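PDB 6C87: Rab GDP dissociation inhibitor alpha from Naegleria fowleri, which probably keeps prenylated Rab GTPases in the GDP-bound state by slowing nucleotide release and carries them off membranes through the cytosol. Local coordinates for residues Gln58-Phe63 with Ala68-Ser73; Lys127-Ile130 with Glu134-Lys137; Thr337-Asp342 with Glu374-Val379; Ser414-Ala417 with Glu422-Ala425. One frame throughout, in Å; residues are numbered along the deposited sequence.

Contact 1 (Gln58-Phe63 with Ala68-Ser73); sequences QMFEKF and AKPPAS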
loop_
_atom_site.group_PDB
_atom_site.type_symbol
_atom_site.label_atom_id
_atom_site.label_comp_id
_atom_site.label_asym_id
_atom_site.label_seq_id
_atom_site.Cartn_x
_atom_site.Cartn_y
_atom_site.Cartn_z
ATOM N N GLN A 58 -29.811 36.432 10.961
ATOM C CA GLN A 58 -28.367 36.447 11.171
ATOM C C GLN A 58 -27.634 37.020 9.960
ATOM O O GLN A 58 -26.620 37.709 10.115
ATOM C CB GLN A 58 -27.868 35.036 11.505
ATOM C CG GLN A 58 -28.331 34.521 12.870
ATOM C CD GLN A 58 -28.039 33.041 13.097
ATOM O OE1 GLN A 58 -28.062 32.226 12.165
ATOM N NE2 GLN A 58 -27.761 32.688 14.350
ATOM N N MET A 59 -28.124 36.737 8.746
ATOM C CA MET A 59 -27.535 37.339 7.549
ATOM C C MET A 59 -27.679 38.855 7.575
ATOM O O MET A 59 -26.722 39.587 7.301
ATOM C CB MET A 59 -28.192 36.772 6.296
ATOM C CG MET A 59 -27.878 35.321 6.043
ATOM S SD MET A 59 -26.199 35.053 5.469
ATOM C CE MET A 59 -26.246 35.762 3.835
ATOM N N PHE A 60 -28.880 39.344 7.899
ATOM C CA PHE A 60 -29.105 40.785 7.949
ATOM C C PHE A 60 -28.299 41.452 9.062
ATOM O O PHE A 60 -27.809 42.571 8.882
ATOM C CB PHE A 60 -30.595 41.086 8.100
ATOM C CG PHE A 60 -31.303 41.257 6.786
ATOM C CD1 PHE A 60 -31.544 40.165 5.962
ATOM C CD2 PHE A 60 -31.704 42.515 6.359
ATOM C CE1 PHE A 60 -32.186 40.323 4.745
ATOM C CE2 PHE A 60 -32.349 42.684 5.140
ATOM C CZ PHE A 60 -32.591 41.586 4.331
ATOM N N GLU A 61 -28.157 40.801 10.223
ATOM C CA GLU A 61 -27.289 41.376 11.249
ATOM C C GLU A 61 -25.845 41.437 10.760
ATOM O O GLU A 61 -25.175 42.466 10.902
ATOM C CB GLU A 61 -27.391 40.588 12.557
ATOM N N LYS A 62 -25.374 40.373 10.107
ATOM C CA LYS A 62 -23.980 40.328 9.682
ATOM C C LYS A 62 -23.696 41.321 8.558
ATOM O O LYS A 62 -22.661 41.996 8.573
ATOM C CB LYS A 62 -23.610 38.902 9.258
ATOM C CG LYS A 62 -22.189 38.735 8.731
ATOM C CD LYS A 62 -21.846 37.275 8.492
ATOM C CE LYS A 62 -20.403 37.090 8.032
ATOM N NZ LYS A 62 -19.415 37.356 9.108
ATOM N N PHE A 63 -24.589 41.427 7.571
ATOM C CA PHE A 63 -24.291 42.190 6.363
ATOM C C PHE A 63 -24.982 43.545 6.284
ATOM O O PHE A 63 -24.662 44.320 5.377
ATOM C CB PHE A 63 -24.646 41.370 5.124
ATOM C CG PHE A 63 -23.776 40.174 4.944
ATOM C CD1 PHE A 63 -22.517 40.304 4.376
ATOM C CD2 PHE A 63 -24.195 38.920 5.377
ATOM C CE1 PHE A 63 -21.690 39.200 4.217
ATOM C CE2 PHE A 63 -23.377 37.811 5.222
ATOM C CZ PHE A 63 -22.120 37.952 4.640
ATOM N N ALA A 68 -30.950 46.103 11.390
ATOM C CA ALA A 68 -31.619 45.756 10.139
ATOM C C ALA A 68 -32.450 44.481 10.262
ATOM O O ALA A 68 -31.961 43.444 10.721
ATOM C CB ALA A 68 -30.586 45.600 9.025
ATOM N N LYS A 69 -33.707 44.556 9.823
ATOM C CA LYS A 69 -34.610 43.422 9.843
ATOM C C LYS A 69 -35.003 43.027 8.421
ATOM O O LYS A 69 -35.196 43.895 7.565
ATOM C CB LYS A 69 -35.875 43.732 10.662
ATOM C CG LYS A 69 -35.612 44.107 12.124
ATOM C CD LYS A 69 -34.871 43.001 12.872
ATOM C CE LYS A 69 -35.612 41.668 12.794
ATOM N NZ LYS A 69 -34.871 40.575 13.484
ATOM N N PRO A 70 -35.106 41.734 8.136
ATOM C CA PRO A 70 -35.422 41.290 6.773
ATOM C C PRO A 70 -36.859 41.607 6.401
ATOM O O PRO A 70 -37.771 41.464 7.229
ATOM C CB PRO A 70 -35.188 39.771 6.831
ATOM C CG PRO A 70 -34.382 39.543 8.077
ATOM C CD PRO A 70 -34.778 40.612 9.027
ATOM N N PRO A 71 -37.104 42.020 5.158
ATOM C CA PRO A 71 -38.485 42.249 4.713
ATOM C C PRO A 71 -39.281 40.959 4.659
ATOM O O PRO A 71 -38.749 39.875 4.404
ATOM C CB PRO A 71 -38.316 42.854 3.315
ATOM C CG PRO A 71 -36.966 42.390 2.857
ATOM C CD PRO A 71 -36.119 42.293 4.095
ATOM N N ALA A 72 -40.587 41.095 4.882
ATOM C CA ALA A 72 -41.456 39.927 4.941
ATOM C C ALA A 72 -41.461 39.154 3.626
ATOM O O ALA A 72 -41.640 37.932 3.625
ATOM C CB ALA A 72 -42.872 40.367 5.317
ATOM N N SER A 73 -41.223 39.836 2.505
ATOM C CA SER A 73 -41.249 39.185 1.201
ATOM C C SER A 73 -40.190 38.092 1.056
ATOM O O SER A 73 -40.300 37.251 0.155
ATOM C CB SER A 73 -41.060 40.243 0.114
ATOM O OG SER A 73 -39.789 40.867 0.234
#

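Contact 2 (Lys127-Ile130 with Glu134-Lys137); sequences KVPI and EVAK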
loop_
_atom_site.group_PDB
_atom_site.type_symbol
_atom_site.label_atom_id
_atom_site.label_comp_id
_atom_site.label_asym_id
_atom_site.label_seq_id
_atom_site.Cartn_x
_atom_site.Cartn_y
_atom_site.Cartn_z
ATOM N N LYS A 127 -25.817 22.451 -20.284
ATOM C CA LYS A 127 -25.544 21.219 -19.561
ATOM C C LYS A 127 -24.151 20.705 -19.913
ATOM O O LYS A 127 -23.674 20.858 -21.041
ATOM C CB LYS A 127 -26.609 20.166 -19.893
ATOM N N VAL A 128 -23.490 20.089 -18.939
ATOM C CA VAL A 128 -22.156 19.534 -19.169
ATOM C C VAL A 128 -22.289 18.249 -19.984
ATOM O O VAL A 128 -22.978 17.312 -19.555
ATOM C CB VAL A 128 -21.422 19.282 -17.842
ATOM C CG1 VAL A 128 -20.111 18.561 -18.093
ATOM C CG2 VAL A 128 -21.184 20.594 -17.103
ATOM N N PRO A 129 -21.668 18.158 -21.161
ATOM C CA PRO A 129 -21.767 16.925 -21.951
ATOM C C PRO A 129 -20.738 15.891 -21.514
ATOM O O PRO A 129 -19.573 16.208 -21.261
ATOM C CB PRO A 129 -21.500 17.401 -23.385
ATOM C CG PRO A 129 -20.650 18.638 -23.228
ATOM C CD PRO A 129 -20.893 19.207 -21.850
ATOM N N ILE A 130 -21.184 14.637 -21.431
ATOM C CA ILE A 130 -20.369 13.532 -20.941
ATOM C C ILE A 130 -20.110 12.498 -22.026
ATOM O O ILE A 130 -18.962 12.134 -22.287
ATOM C CB ILE A 130 -21.000 12.874 -19.697
ATOM C CG1 ILE A 130 -21.100 13.914 -18.599
ATOM C CG2 ILE A 130 -20.170 11.707 -19.232
ATOM C CD1 ILE A 130 -19.757 14.561 -18.328
ATOM N N GLU A 134 -23.276 13.384 -26.702
ATOM C CA GLU A 134 -23.579 14.713 -26.181
ATOM C C GLU A 134 -22.523 15.726 -26.605
ATOM O O GLU A 134 -22.847 16.889 -26.881
ATOM C CB GLU A 134 -23.690 14.670 -24.658
ATOM C CG GLU A 134 -24.983 14.076 -24.118
ATOM C CD GLU A 134 -24.837 13.571 -22.683
ATOM O OE1 GLU A 134 -23.707 13.611 -22.146
ATOM O OE2 GLU A 134 -25.857 13.172 -22.082
ATOM N N VAL A 135 -21.252 15.309 -26.632
ATOM C CA VAL A 135 -20.163 16.195 -27.041
ATOM C C VAL A 135 -20.286 16.567 -28.512
ATOM O O VAL A 135 -20.005 17.705 -28.908
ATOM C CB VAL A 135 -18.805 15.532 -26.743
ATOM C CG1 VAL A 135 -17.672 16.321 -27.378
ATOM C CG2 VAL A 135 -18.597 15.422 -25.248
ATOM N N ALA A 136 -20.717 15.627 -29.345
ATOM C CA ALA A 136 -20.858 15.914 -30.762
ATOM C C ALA A 136 -21.982 16.899 -31.063
ATOM O O ALA A 136 -22.042 17.411 -32.188
ATOM C CB ALA A 136 -21.081 14.612 -31.525
ATOM N N LYS A 137 -22.860 17.187 -30.098
ATOM C CA LYS A 137 -24.016 18.045 -30.337
ATOM C C LYS A 137 -24.093 19.254 -29.403
ATOM O O LYS A 137 -25.081 19.997 -29.460
ATOM C CB LYS A 137 -25.305 17.221 -30.218
#

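Contact 3 (Thr337-Asp342 with Glu374-Val379); sequences TGRKHD and ENEVKV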
loop_
_atom_site.group_PDB
_atom_site.type_symbol
_atom_site.label_atom_id
_atom_site.label_comp_id
_atom_site.label_asym_id
_atom_site.label_seq_id
_atom_site.Cartn_x
_atom_site.Cartn_y
_atom_site.Cartn_z
ATOM N N THR A 337 -14.178 33.639 -19.799
ATOM C CA THR A 337 -14.584 34.912 -19.211
ATOM C C THR A 337 -13.504 35.983 -19.253
ATOM O O THR A 337 -13.725 37.075 -18.719
ATOM C CB THR A 337 -15.029 34.717 -17.753
ATOM O OG1 THR A 337 -14.001 34.033 -17.021
ATOM C CG2 THR A 337 -16.310 33.934 -17.677
ATOM N N GLY A 338 -12.351 35.702 -19.859
ATOM C CA GLY A 338 -11.238 36.639 -19.902
ATOM C C GLY A 338 -10.566 36.875 -18.564
ATOM O O GLY A 338 -10.141 38.001 -18.283
ATOM N N ARG A 339 -10.447 35.835 -17.738
ATOM C CA ARG A 339 -9.930 35.937 -16.380
ATOM C C ARG A 339 -8.802 34.935 -16.189
ATOM O O ARG A 339 -8.481 34.150 -17.083
ATOM C CB ARG A 339 -11.023 35.686 -15.328
ATOM C CG ARG A 339 -11.966 36.849 -15.109
ATOM C CD ARG A 339 -13.112 36.488 -14.158
ATOM N NE ARG A 339 -12.642 35.899 -12.905
ATOM C CZ ARG A 339 -12.220 36.609 -11.863
ATOM N NH1 ARG A 339 -12.188 37.932 -11.930
ATOM N NH2 ARG A 339 -11.811 35.999 -10.763
ATOM N N LYS A 340 -8.174 34.993 -15.013
ATOM C CA LYS A 340 -7.155 34.027 -14.620
ATOM C C LYS A 340 -7.648 33.087 -13.527
ATOM O O LYS A 340 -6.863 32.289 -13.009
ATOM C CB LYS A 340 -5.883 34.741 -14.148
ATOM C CG LYS A 340 -5.057 35.382 -15.246
ATOM C CD LYS A 340 -5.261 36.884 -15.300
ATOM C CE LYS A 340 -4.628 37.583 -14.105
ATOM N NZ LYS A 340 -4.972 39.031 -14.090
ATOM N N HIS A 341 -8.924 33.163 -13.163
ATOM C CA HIS A 341 -9.513 32.278 -12.169
ATOM C C HIS A 341 -10.942 31.978 -12.576
ATOM O O HIS A 341 -11.659 32.869 -13.045
ATOM C CB HIS A 341 -9.498 32.905 -10.770
ATOM C CG HIS A 341 -8.129 33.295 -10.304
ATOM N ND1 HIS A 341 -7.512 34.460 -10.709
ATOM C CD2 HIS A 341 -7.262 32.681 -9.463
ATOM C CE1 HIS A 341 -6.320 34.544 -10.144
ATOM N NE2 HIS A 341 -6.146 33.480 -9.381
ATOM N N ASP A 342 -11.350 30.725 -12.399
ATOM C CA ASP A 342 -12.725 30.348 -12.679
ATOM C C ASP A 342 -13.669 31.024 -11.689
ATOM O O ASP A 342 -13.291 31.361 -10.565
ATOM C CB ASP A 342 -12.897 28.827 -12.599
ATOM C CG ASP A 342 -12.144 28.076 -13.694
ATOM O OD1 ASP A 342 -11.381 28.706 -14.467
ATOM O OD2 ASP A 342 -12.313 26.834 -13.763
ATOM N N GLU A 374 -16.691 43.041 -6.747
ATOM C CA GLU A 374 -18.079 42.831 -7.153
ATOM C C GLU A 374 -18.224 42.829 -8.669
ATOM O O GLU A 374 -19.001 42.046 -9.228
ATOM C CB GLU A 374 -18.956 43.920 -6.546
ATOM C CG GLU A 374 -19.598 43.556 -5.241
ATOM C CD GLU A 374 -20.562 44.617 -4.759
ATOM O OE1 GLU A 374 -21.721 44.638 -5.233
ATOM O OE2 GLU A 374 -20.155 45.423 -3.892
ATOM N N ASN A 375 -17.488 43.700 -9.351
ATOM C CA ASN A 375 -17.599 43.780 -10.799
ATOM C C ASN A 375 -17.015 42.550 -11.480
ATOM O O ASN A 375 -17.401 42.236 -12.613
ATOM C CB ASN A 375 -16.933 45.063 -11.300
ATOM C CG ASN A 375 -17.063 45.241 -12.792
ATOM O OD1 ASN A 375 -16.104 45.051 -13.540
ATOM N ND2 ASN A 375 -18.261 45.612 -13.239
ATOM N N GLU A 376 -16.083 41.853 -10.822
ATOM C CA GLU A 376 -15.508 40.656 -11.426
ATOM C C GLU A 376 -16.557 39.563 -11.622
ATOM O O GLU A 376 -16.440 38.768 -12.557
ATOM C CB GLU A 376 -14.336 40.139 -10.589
ATOM C CG GLU A 376 -13.124 41.060 -10.561
ATOM C CD GLU A 376 -12.017 40.571 -9.620
ATOM O OE1 GLU A 376 -11.653 39.374 -9.669
ATOM O OE2 GLU A 376 -11.516 41.390 -8.813
ATOM N N VAL A 377 -17.582 39.504 -10.764
ATOM C CA VAL A 377 -18.636 38.497 -10.888
ATOM C C VAL A 377 -19.886 39.049 -11.562
ATOM O O VAL A 377 -20.921 38.374 -11.579
ATOM C CB VAL A 377 -19.003 37.875 -9.523
ATOM C CG1 VAL A 377 -17.800 37.184 -8.893
ATOM C CG2 VAL A 377 -19.590 38.922 -8.586
ATOM N N LYS A 378 -19.821 40.259 -12.123
ATOM C CA LYS A 378 -21.017 40.836 -12.731
ATOM C C LYS A 378 -21.532 39.975 -13.879
ATOM O O LYS A 378 -22.744 39.902 -14.106
ATOM C CB LYS A 378 -20.738 42.259 -13.216
ATOM C CG LYS A 378 -21.955 42.946 -13.795
ATOM C CD LYS A 378 -21.662 44.386 -14.173
ATOM C CE LYS A 378 -22.917 45.079 -14.694
ATOM N NZ LYS A 378 -23.310 44.589 -16.040
ATOM N N VAL A 379 -20.631 39.305 -14.602
ATOM C CA VAL A 379 -21.057 38.437 -15.695
ATOM C C VAL A 379 -21.979 37.345 -15.177
ATOM O O VAL A 379 -22.926 36.946 -15.863
ATOM C CB VAL A 379 -19.831 37.844 -16.426
ATOM C CG1 VAL A 379 -18.965 37.022 -15.470
ATOM C CG2 VAL A 379 -20.261 37.003 -17.622
#

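Contact 4 (Ser414-Ala417 with Glu422-Ala425); sequences SYDA and ESCA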
loop_
_atom_site.group_PDB
_atom_site.type_symbol
_atom_site.label_atom_id
_atom_site.label_comp_id
_atom_site.label_asym_id
_atom_site.label_seq_id
_atom_site.Cartn_x
_atom_site.Cartn_y
_atom_site.Cartn_z
ATOM N N SER A 414 -7.301 28.143 4.221
ATOM C CA SER A 414 -8.605 28.749 4.009
ATOM C C SER A 414 -9.304 28.074 2.835
ATOM O O SER A 414 -8.667 27.563 1.909
ATOM C CB SER A 414 -8.459 30.242 3.739
ATOM O OG SER A 414 -7.792 30.881 4.816
ATOM N N TYR A 415 -10.629 28.115 2.845
ATOM C CA TYR A 415 -11.374 27.463 1.781
ATOM C C TYR A 415 -11.289 28.302 0.510
ATOM O O TYR A 415 -11.518 29.516 0.536
ATOM C CB TYR A 415 -12.822 27.237 2.211
ATOM C CG TYR A 415 -12.898 26.348 3.423
ATOM C CD1 TYR A 415 -12.618 24.995 3.324
ATOM C CD2 TYR A 415 -13.228 26.863 4.670
ATOM C CE1 TYR A 415 -12.667 24.170 4.434
ATOM C CE2 TYR A 415 -13.287 26.047 5.784
ATOM C CZ TYR A 415 -13.001 24.699 5.665
ATOM O OH TYR A 415 -13.049 23.871 6.774
ATOM N N ASP A 416 -10.947 27.650 -0.599
ATOM C CA ASP A 416 -10.840 28.340 -1.873
ATOM C C ASP A 416 -12.231 28.558 -2.459
ATOM O O ASP A 416 -13.251 28.154 -1.885
ATOM C CB ASP A 416 -9.905 27.575 -2.815
ATOM C CG ASP A 416 -10.425 26.183 -3.202
ATOM O OD1 ASP A 416 -11.643 25.913 -3.131
ATOM O OD2 ASP A 416 -9.584 25.330 -3.560
ATOM N N ALA A 417 -12.265 29.203 -3.628
ATOM C CA ALA A 417 -13.520 29.644 -4.227
ATOM C C ALA A 417 -14.342 28.506 -4.826
ATOM O O ALA A 417 -15.544 28.689 -5.049
ATOM C CB ALA A 417 -13.241 30.687 -5.307
ATOM N N GLU A 422 -13.031 18.846 -3.292
ATOM C CA GLU A 422 -11.791 18.089 -3.497
ATOM C C GLU A 422 -10.586 18.761 -2.837
ATOM O O GLU A 422 -9.777 18.103 -2.172
ATOM C CB GLU A 422 -11.508 17.899 -4.980
ATOM C CG GLU A 422 -10.558 16.757 -5.222
ATOM C CD GLU A 422 -10.053 16.712 -6.639
ATOM O OE1 GLU A 422 -9.191 15.856 -6.928
ATOM O OE2 GLU A 422 -10.509 17.540 -7.454
ATOM N N SER A 423 -10.431 20.069 -3.034
ATOM C CA SER A 423 -9.264 20.736 -2.469
ATOM C C SER A 423 -9.327 20.751 -0.943
ATOM O O SER A 423 -8.288 20.663 -0.274
ATOM C CB SER A 423 -9.133 22.142 -3.064
ATOM O OG SER A 423 -10.157 23.003 -2.617
ATOM N N CYS A 424 -10.530 20.838 -0.373
ATOM C CA CYS A 424 -10.657 20.686 1.071
ATOM C C CYS A 424 -10.258 19.279 1.522
ATOM O O CYS A 424 -9.558 19.117 2.530
ATOM C CB CYS A 424 -12.087 21.019 1.500
ATOM S SG CYS A 424 -12.545 20.399 3.122
ATOM N N ALA A 425 -10.674 18.248 0.773
ATOM C CA ALA A 425 -10.307 16.873 1.119
ATOM C C ALA A 425 -8.806 16.643 0.993
ATOM O O ALA A 425 -8.207 15.945 1.824
ATOM C CB ALA A 425 -11.073 15.882 0.241
HETATM O O HOH W 1 -10.908 24.562 -0.138
#

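Contact 1 (Gln58-Phe63 with Ala68-Ser73)
Phe60 and Pro70 meet where helix 56-64 is overlaid by the loop that leaves it toward strand 82-83, and the heart of the contact is a CH-pi arrangement of proline on an aromatic face. The ring of Phe60 reaches out from the helix flank beneath the passing chain, and Pro70 CA sits above its middle, 3.7 Å from the ring centroid and only 9° off the normal. Proline CA and ring hydrogens are mildly electropositive, which suits them to lie on an electron-rich ring. The pyrrolidine spreads over the same face: Pro70 CG comes to 3.6 Å from Phe60 CD1, the two side chains sliding past each other in opposite directions.

Ala68 takes the edge instead. Its methyl lies near the plane of the ring, with CB 4.2 Å from Phe60 CD2, while its carbonyl O is 3.8 Å from Phe60 CB, closer to the helix backbone. The Phe60 ring is thus met over a face and at an edge by two residues of one short stretch of chain.

The surroundings carry this patch into the fold. Phe60 also touches Leu74 and Glu389, the latter on strand 389-400, and Pro70 leans back on Leu56 and Asp57 in the first turn of the helix. Lys69 NZ makes a long, weak ion pair with Asp57 OD2. At the far end of the ring Pro71 crosses at about a right angle and meets it obliquely, its CD 3.6 Å from Phe60 CZ.

Contact 2 (Lys127-Ile130 with Glu134-Lys137)
Glu134 folds back over the turn that precedes its own helix and takes the backbone N-H of Ile130 with its carboxylate. The polar part of the contact is this bond, Ile130 N to Glu134 OE1 at 2.8 Å, with an angle of 164° at the hydrogen and the donor almost in line with the C-O bond. It also brings Ile130 CB to 3.7 Å from Glu134 OE1. Glu134 CG stands anti to the carbonyl carbon (chi1 -76°) and the chain runs extended beyond it, which carries the carboxylate back along the incoming chain instead of onward with the helix. The same OE1 also accepts the N-H of Thr131, so two successive amides share one oxygen.

Thr131 directly precedes helix 132-135, and Glu134 is the third residue of that helix; a glutamate there accepting the N-H of the residue before the helix is the side-chain half of a capping box. Here the bond to Ile130 extends the hold one residue further toward strand 124-127. A negative carboxylate may also suit the N-terminal end of this short helix, whose dipole is small.

The apolar part centres on Pro129. Its CB lies 3.7 Å from Glu134 CB, and on the neighbouring helix residue it meets Val135 CG2 at 4.0 Å.

Beyond the turn, Val135 packs on Ala149 and Val153 of helix 143-157, Pro129 on Phe193 of helix 188-198, and Ile130 on Tyr222 and Leu226 of helix 212-229, where the strand hairpin passes into the helical part of the protein.

Contact 3 (Thr337-Asp342 with Glu374-Val379)
A bend in Arg339 at chi3 (52°), after an extended step through chi2, turns its guanidinium toward Glu376, whose side chain reaches out from the short, weakly bonded helix 373-376 with CG anti to the carbonyl carbon and the chain straight beyond it. The two side chains cross at about a right angle, yet their flat ends come out nearly coplanar, 28° apart. Arg339 NH1 donates to Glu376 OE1 at 2.7 Å in a nearly straight salt bridge of one hydrogen bond; OE1 lies at the guanidinium edge and is met on its anti side.

The other two nitrogens are engaged as well, NE within its own loop and NH2 on strand 360-367. Arg339 NE gives a bond of 3.2 Å to His341 O, somewhat tilted from the guanidinium plane, and NH2 donates to Thr367 O at the end of that strand. On the other partner, Glu376 OE1 also receives the N-H of Glu369, and OE2 pairs with Ser370 OG.

The contact thus links the loop before strand 343-349 with the short helix 373-376 beyond strand 360-367, the two strands being antiparallel neighbours in the mixed sheet. Three engaged nitrogens would restrict rotation of the guanidinium, and the carboxylate, with polar partners at both oxygens, is probably kept in its charged form.

Contact 4 (Ser414-Ala417 with Glu422-Ala425)
Cys424 presents its sulfur to the edge of the Tyr415 ring, not to a face. SG is 4.0 Å from Tyr415 CE1 and 5.3 Å from the ring centroid, 81° off the normal, a Cys sulfur-aromatic contact in which polarisable sulfur lies beside the weakly positive hydrogens of the ring edge. SG stands anti to the backbone N (chi1 162°), which swings it off the start of helix 422-436 toward the tyrosine. The far end of that ring is fixed elsewhere, since Tyr415 OH is hydrogen-bonded to Thr23 N in the first turn of helix 22-33.

One residue on from Tyr415 and one back from Cys424, the contact turns polar. Ser423 OG donates to Asp416 OD2 at 2.6 Å, arriving from above the carboxylate plane, 35° out of it. A water completes a small ring with them: it accepts from Asp416 N at 3.1 Å and donates to Ser423 OG at 3.0 Å. The serine hydroxyl therefore both gives and receives, and backbone and side chain of one aspartate are joined to the helix through it.

The contact spans the connection from strand 409-411, at the edge of the parallel sheet, into the helix that follows. This sheet and the glycine-rich turn leading into helix 22-33 recall the FAD-binding enzymes to which GDI proteins are structurally related. The other carboxylate oxygen, Asp416 OD1, is taken by Lys87 NZ and Thr418 OG1. With a lysine and two hydroxyls about it, the aspartate is probably ionised, which would strengthen the bond it accepts from Ser423.

From the N terminus the four contacts come in series, none nested in or crossing another. Contact 1 closes the short turn after helix 56-64 and lays the following loop on that helix, beside strand 389-400. Contact 2 closes a slightly shorter turn, of three residues, from strand 124-127 into helix 132-135, at the helical part of the protein. Contact 3 has the longest span, 31 residues holding strands 343-349 and 360-367, and ties the two ends of that hairpin-like excursion. Contact 4 closes a four-residue loop, joining the chain leaving the parallel sheet to helix 422-436. Contacts 3 and 4 lie nearest, about 5 Å between closest atoms; contacts 1 and 2 have centres about 41 Å apart.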